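Local coordinates for protein Phl p 3 allergen (Phleum pratense, PDB 3FT1) that is a major grass pollen allergen recognised by IgE, a secreted beta-barrel protein related to the C-terminal domain of expansins, at residues K16-I21 with G50-V55. Sequence-based numbering, arbitrary orientation.
Sequences KLVLDI and GNVWEV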
ATOM      1  N   LYS A  16       9.909   4.527   6.829  1.00 14.66           N
ATOM      2  CA  LYS A  16       9.960   4.239   5.402  1.00 17.04           C
ATOM      3  C   LYS A  16       9.337   2.896   5.075  1.00 16.14           C
ATOM      4  O   LYS A  16       9.769   1.864   5.580  1.00 14.24           O
ATOM      5  CB  LYS A  16      11.413   4.274   4.928  1.00 19.87           C
ATOM      6  CG  LYS A  16      11.613   4.068   3.433  1.00 24.52           C
ATOM      7  CD  LYS A  16      13.078   4.289   3.094  1.00 28.25           C
ATOM      8  CE  LYS A  16      13.454   3.721   1.744  1.00 29.07           C
ATOM      9  NZ  LYS A  16      14.912   3.909   1.501  1.00 26.93           N
ATOM     10  N   LEU A  17       8.317   2.909   4.227  1.00 13.37           N
ATOM     11  CA  LEU A  17       7.736   1.662   3.744  1.00 11.57           C
ATOM     12  C   LEU A  17       8.138   1.436   2.302  1.00 10.63           C
ATOM     13  O   LEU A  17       7.847   2.252   1.445  1.00 16.16           O
ATOM     14  CB  LEU A  17       6.211   1.705   3.828  1.00 21.95           C
ATOM     15  CG  LEU A  17       5.560   1.248   5.126  1.00 22.31           C
ATOM     16  CD1 LEU A  17       4.051   1.482   5.066  1.00 27.13           C
ATOM     17  CD2 LEU A  17       5.874  -0.223   5.385  1.00 23.42           C
ATOM     18  N   VAL A  18       8.815   0.320   2.049  1.00 15.57           N
ATOM     19  CA  VAL A  18       9.139  -0.093   0.698  1.00 16.33           C
ATOM     20  C   VAL A  18       8.325  -1.343   0.453  1.00 13.43           C
ATOM     21  O   VAL A  18       8.535  -2.363   1.122  1.00 11.30           O
ATOM     22  CB  VAL A  18      10.636  -0.424   0.549  1.00 11.68           C
ATOM     23  CG1 VAL A  18      10.955  -0.776  -0.886  1.00 16.99           C
ATOM     24  CG2 VAL A  18      11.489   0.754   1.015  1.00 13.31           C
ATOM     25  N   LEU A  19       7.388  -1.259  -0.487  1.00 17.16           N
ATOM     26  CA  LEU A  19       6.402  -2.317  -0.656  1.00 13.57           C
ATOM     27  C   LEU A  19       6.379  -2.862  -2.060  1.00 18.86           C
ATOM     28  O   LEU A  19       6.214  -2.108  -3.026  1.00 13.42           O
ATOM     29  CB  LEU A  19       5.002  -1.799  -0.323  1.00 11.79           C
ATOM     30  CG  LEU A  19       4.772  -1.320   1.108  1.00 15.60           C
ATOM     31  CD1 LEU A  19       3.408  -0.649   1.209  1.00 15.17           C
ATOM     32  CD2 LEU A  19       4.879  -2.497   2.069  1.00 13.87           C
ATOM     33  N   ASP A  20       6.540  -4.177  -2.155  1.00 16.15           N
ATOM     34  CA  ASP A  20       6.210  -4.908  -3.365  1.00 10.10           C
ATOM     35  C   ASP A  20       4.708  -5.119  -3.344  1.00 11.36           C
ATOM     36  O   ASP A  20       4.188  -5.934  -2.586  1.00 13.02           O
ATOM     37  CB  ASP A  20       6.925  -6.261  -3.384  1.00 16.67           C
ATOM     38  CG  ASP A  20       6.641  -7.055  -4.642  1.00 26.05           C
ATOM     39  OD1 ASP A  20       5.998  -6.512  -5.564  1.00 20.59           O
ATOM     40  OD2 ASP A  20       7.064  -8.229  -4.709  1.00 25.21           O
ATOM     41  N   ILE A  21       4.002  -4.353  -4.162  1.00 12.39           N
ATOM     42  CA  ILE A  21       2.559  -4.457  -4.214  1.00 11.33           C
ATOM     43  C   ILE A  21       2.208  -5.217  -5.484  1.00 13.53           C
ATOM     44  O   ILE A  21       2.595  -4.815  -6.585  1.00 17.40           O
ATOM     45  CB  ILE A  21       1.892  -3.052  -4.219  1.00 16.24           C
ATOM     46  CG1 ILE A  21       2.280  -2.278  -2.953  1.00 23.50           C
ATOM     47  CG2 ILE A  21       0.375  -3.172  -4.339  1.00 14.13           C
ATOM     48  CD1 ILE A  21       1.762  -0.847  -2.911  1.00 14.66           C
ATOM     49  N   GLY A  50      10.202   1.207  -9.880  1.00 32.14           N
ATOM     50  CA  GLY A  50      10.389  -0.060 -10.551  1.00 35.61           C
ATOM     51  C   GLY A  50       9.402  -1.098 -10.063  1.00 30.48           C
ATOM     52  O   GLY A  50       8.199  -0.998 -10.313  1.00 45.44           O
ATOM     53  N   ASN A  51       9.912  -2.096  -9.355  1.00 24.55           N
ATOM     54  CA  ASN A  51       9.093  -3.222  -8.925  1.00 31.97           C
ATOM     55  C   ASN A  51       8.393  -2.959  -7.597  1.00 23.75           C
ATOM     56  O   ASN A  51       7.598  -3.781  -7.140  1.00 30.72           O
ATOM     57  CB  ASN A  51       9.947  -4.487  -8.795  1.00 32.85           C
ATOM     58  CG  ASN A  51      10.933  -4.654  -9.935  1.00 65.77           C
ATOM     59  OD1 ASN A  51      10.715  -4.162 -11.044  1.00 67.83           O
ATOM     60  ND2 ASN A  51      12.026  -5.364  -9.667  1.00 56.83           N
ATOM     61  N   VAL A  52       8.706  -1.829  -6.965  1.00 20.28           N
ATOM     62  CA  VAL A  52       8.149  -1.534  -5.646  1.00 20.32           C
ATOM     63  C   VAL A  52       7.632  -0.111  -5.547  1.00 24.20           C
ATOM     64  O   VAL A  52       7.847   0.709  -6.442  1.00 20.56           O
ATOM     65  CB  VAL A  52       9.167  -1.769  -4.509  1.00 24.75           C
ATOM     66  CG1 VAL A  52       9.734  -3.176  -4.576  1.00 24.86           C
ATOM     67  CG2 VAL A  52      10.277  -0.716  -4.545  1.00 17.60           C
ATOM     68  N   TRP A  53       6.940   0.163  -4.448  1.00 14.90           N
ATOM     69  CA  TRP A  53       6.366   1.473  -4.191  1.00 12.28           C
ATOM     70  C   TRP A  53       6.893   1.911  -2.853  1.00 17.34           C
ATOM     71  O   TRP A  53       7.018   1.106  -1.934  1.00 17.19           O
ATOM     72  CB  TRP A  53       4.844   1.398  -4.108  1.00 13.35           C
ATOM     73  CG  TRP A  53       4.176   1.043  -5.385  1.00 16.95           C
ATOM     74  CD1 TRP A  53       4.072  -0.197  -5.937  1.00 17.19           C
ATOM     75  CD2 TRP A  53       3.483   1.938  -6.267  1.00 14.35           C
ATOM     76  NE1 TRP A  53       3.375  -0.129  -7.118  1.00 22.69           N
ATOM     77  CE2 TRP A  53       2.996   1.169  -7.339  1.00 22.51           C
ATOM     78  CE3 TRP A  53       3.223   3.314  -6.247  1.00 14.99           C
ATOM     79  CZ2 TRP A  53       2.272   1.727  -8.390  1.00 19.49           C
ATOM     80  CZ3 TRP A  53       2.499   3.868  -7.295  1.00 19.94           C
ATOM     81  CH2 TRP A  53       2.033   3.071  -8.352  1.00 20.44           C
ATOM     82  N   GLU A  54       7.188   3.195  -2.727  1.00 14.78           N
ATOM     83  CA  GLU A  54       7.811   3.678  -1.513  1.00 15.36           C
ATOM     84  C   GLU A  54       7.118   4.910  -0.947  1.00 15.09           C
ATOM     85  O   GLU A  54       6.671   5.779  -1.694  1.00 16.19           O
ATOM     86  CB  GLU A  54       9.278   3.981  -1.791  1.00 16.31           C
ATOM     87  CG  GLU A  54      10.008   4.626  -0.638  1.00 31.82           C
ATOM     88  CD  GLU A  54      11.436   4.978  -0.998  1.00 52.03           C
ATOM     89  OE1 GLU A  54      12.087   4.163  -1.680  1.00 28.94           O
ATOM     90  OE2 GLU A  54      11.903   6.065  -0.606  1.00 41.91           O
ATOM     91  N   VAL A  55       7.034   4.980   0.379  1.00 12.35           N
ATOM     92  CA  VAL A  55       6.653   6.221   1.042  1.00 14.58           C
ATOM     93  C   VAL A  55       7.544   6.434   2.262  1.00 22.72           C
ATOM     94  O   VAL A  55       7.758   5.519   3.066  1.00 15.98           O
ATOM     95  CB  VAL A  55       5.140   6.277   1.405  1.00 17.55           C
ATOM     96  CG1 VAL A  55       4.755   5.159   2.364  1.00 16.94           C
ATOM     97  CG2 VAL A  55       4.780   7.649   1.978  1.00 24.36           C
TER
HETATM   98  O   HOH W   1      14.462   5.252  -1.444  1.00 40.55           O
HETATM   99  O   HOH W   2       5.069  -3.358  -6.646  1.00 22.34           O
HETATM  100  O   HOH W   3       2.677  -2.477  -8.710  1.00 32.23           O
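Leu17 pairs with Val55 and Leu19 with Trp53 as the antiparallel hydrogen-bonded positions of two neighbouring strands, and each pair exchanges two backbone bonds. Leu19 N to Trp53 O and Trp53 N to Leu19 O are both 2.8 Å. Val18 and Glu54 form the non-hydrogen-bonded pair between them, where Glu54 CA lies 3.3 Å from Leu17 O in a CA-H...O contact.

Apolar contacts line both faces. On the face of Leu17, Leu19, Trp53 and Val55, Ile21 meets the indole of Trp53 at about a right angle, its CD1 3.9 Å from Trp53 CD1, while Leu17 CB touches Val55 CG1. On the face of Val18 and Glu54, the rotation of Val18 (chi1 -177°) carries its CG1 to 3.7 Å from Val52 CG2.

Polar groups meet largely through water. One water, at the edge of the Trp53 indole and in its plane, accepts from Trp53 NE1 (2.9 Å) and donates to Ile21 O, tying indole to opposing backbone. The extended Lys16 chain lays CE 3.6 Å from Glu54 CD; a water donates to Glu54 OE1 and is weakly bound by Lys16 NZ. The salt-bridge partner of Glu54 is Lys56, though OE2 is less surely placed. Asp20 OD1 instead forms a salt bridge with Lys22.

Strand 16-24 lies in the antiparallel sheet between strands 52-56 and 3-8, and its buried side chains meet Phe65, Phe67 and Phe69 of strand 65-71 in the core of the expansin-type beta fold.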